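Local coordinates for protein endo-b-1,4-glucanase (Nasutitermes takasagoensis, PDB 1KS8) that probably hydrolyses internal beta-1,4-glucosidic linkages of cellulose, lichenin and cereal beta-glucans, as a calcium-binding family 9 endoglucanase, at residues Gly302-Ala307 with Gly389-Gly394. Numbering follows the deposited sequence.
Sequences GTLRHA and GALVGG
Leu-304 N donates to Gly-393 O at 2.9 Å, and an N-H...O angle of 169° makes this direct bond between the two backbones nearly straight. The donor belongs to the first turn of helix 303-319, where main-chain N-H groups lack a partner one turn earlier; Gly-302, the N-cap residue, lies opposite Gly-393, their CA atoms 4.2 Å apart. A second link is mediated by a water, which accepts from Arg-305 N and donates to Val-392 O at 2.8 Å. The side chain of Leu-304 points toward the loop: its CG, anti to the carbonyl carbon (chi1 -70°), lies near Gly-393 O, and CD1 reaches Val-392 O at 3.4 Å and the CA of Gly-394 at 3.5 Å. A CB on Gly-394 would fall too close to Leu-304 CG, and at phi 112° it would also be jammed against Gly-393 O. In this (alpha/alpha)6 barrel of glycosyl hydrolase family 9, the contact joins the N-terminal end of a helix to the loop between helices 374-377 and 408-411, with Gly-393 close to Glu-412, a predicted active-site residue. Leu-391 meets the helix with both methyls: CD1 lies 3.9 Å from both Leu-304 CD1 and Leu-304 CB, while CD2 packs against that CB and comes within 4.1 Å of Arg-305 N. Cutting this side chain back to an alanine takes away CG and both methyls and would probably open a gap beside Leu-304 CB, toward Ala-338 of helix 324-341 and Phe-421 of helix 415-430, which also touch Leu-391.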
loop_
_atom_site.group_PDB
_atom_site.type_symbol
_atom_site.label_atom_id
_atom_site.label_comp_id
_atom_site.label_asym_id
_atom_site.label_seq_id
_atom_site.Cartn_x
_atom_site.Cartn_y
_atom_site.Cartn_z
ATOM N N GLY A 302 9.596 -8.895 -1.564
ATOM C CA GLY A 302 9.148 -7.952 -0.553
ATOM C C GLY A 302 9.115 -8.609 0.812
ATOM O O GLY A 302 8.113 -8.551 1.528
ATOM N N THR A 303 10.229 -9.228 1.180
ATOM C CA THR A 303 10.342 -9.930 2.452
ATOM C C THR A 303 9.993 -9.070 3.668
ATOM O O THR A 303 9.189 -9.477 4.507
ATOM C CB THR A 303 11.760 -10.508 2.613
ATOM O OG1 THR A 303 12.047 -11.355 1.493
ATOM C CG2 THR A 303 11.871 -11.327 3.886
ATOM N N LEU A 304 10.585 -7.887 3.774
ATOM C CA LEU A 304 10.287 -7.030 4.916
ATOM C C LEU A 304 8.829 -6.579 4.892
ATOM O O LEU A 304 8.195 -6.462 5.940
ATOM C CB LEU A 304 11.235 -5.827 4.944
ATOM C CG LEU A 304 12.676 -6.216 5.300
ATOM C CD1 LEU A 304 13.608 -5.058 5.022
ATOM C CD2 LEU A 304 12.759 -6.630 6.764
ATOM N N ARG A 305 8.302 -6.331 3.698
ATOM C CA ARG A 305 6.910 -5.927 3.539
ATOM C C ARG A 305 5.991 -6.998 4.130
ATOM O O ARG A 305 5.005 -6.684 4.795
ATOM C CB ARG A 305 6.603 -5.711 2.048
ATOM C CG ARG A 305 5.122 -5.723 1.646
ATOM C CD ARG A 305 4.597 -7.144 1.434
ATOM N NE ARG A 305 5.370 -7.897 0.443
ATOM C CZ ARG A 305 5.217 -7.804 -0.875
ATOM N NH1 ARG A 305 4.312 -6.981 -1.394
ATOM N NH2 ARG A 305 5.970 -8.544 -1.682
ATOM N N HIS A 306 6.310 -8.268 3.893
ATOM C CA HIS A 306 5.483 -9.338 4.437
ATOM C C HIS A 306 5.550 -9.362 5.960
ATOM O O HIS A 306 4.533 -9.567 6.621
ATOM C CB HIS A 306 5.910 -10.701 3.875
ATOM C CG HIS A 306 5.485 -10.933 2.457
ATOM N ND1 HIS A 306 4.163 -10.915 2.064
ATOM C CD2 HIS A 306 6.204 -11.200 1.342
ATOM C CE1 HIS A 306 4.089 -11.160 0.767
ATOM N NE2 HIS A 306 5.314 -11.336 0.305
ATOM N N ALA A 307 6.740 -9.152 6.518
ATOM C CA ALA A 307 6.898 -9.152 7.972
ATOM C C ALA A 307 6.176 -7.958 8.596
ATOM O O ALA A 307 5.552 -8.081 9.653
ATOM C CB ALA A 307 8.375 -9.123 8.340
ATOM N N GLY A 389 12.718 7.047 4.212
ATOM C CA GLY A 389 11.530 6.286 4.559
ATOM C C GLY A 389 11.193 5.018 3.802
ATOM O O GLY A 389 10.356 4.241 4.262
ATOM N N ALA A 390 11.828 4.790 2.659
ATOM C CA ALA A 390 11.527 3.604 1.860
ATOM C C ALA A 390 12.002 2.285 2.458
ATOM O O ALA A 390 13.185 2.125 2.771
ATOM C CB ALA A 390 12.110 3.768 0.455
ATOM N N LEU A 391 11.074 1.342 2.600
ATOM C CA LEU A 391 11.388 0.012 3.117
ATOM C C LEU A 391 11.760 -0.862 1.915
ATOM O O LEU A 391 10.949 -1.041 1.001
ATOM C CB LEU A 391 10.166 -0.581 3.830
ATOM C CG LEU A 391 10.330 -1.982 4.430
ATOM C CD1 LEU A 391 11.310 -1.934 5.595
ATOM C CD2 LEU A 391 8.978 -2.497 4.904
ATOM N N VAL A 392 12.980 -1.395 1.898
ATOM C CA VAL A 392 13.404 -2.233 0.779
ATOM C C VAL A 392 12.939 -3.679 0.931
ATOM O O VAL A 392 12.377 -4.056 1.960
ATOM C CB VAL A 392 14.953 -2.226 0.606
ATOM C CG1 VAL A 392 15.445 -0.809 0.344
ATOM C CG2 VAL A 392 15.632 -2.817 1.829
ATOM N N GLY A 393 13.170 -4.481 -0.107
ATOM C CA GLY A 393 12.791 -5.882 -0.059
ATOM C C GLY A 393 13.400 -6.522 1.173
ATOM O O GLY A 393 12.719 -7.216 1.930
ATOM N N GLY A 394 14.696 -6.304 1.374
ATOM C CA GLY A 394 15.338 -6.846 2.554
ATOM C C GLY A 394 16.353 -7.946 2.348
ATOM O O GLY A 394 16.774 -8.222 1.226
HETATM O O HOH W 1 14.717 -10.703 0.539
HETATM O O HOH W 2 9.909 -5.279 1.493
#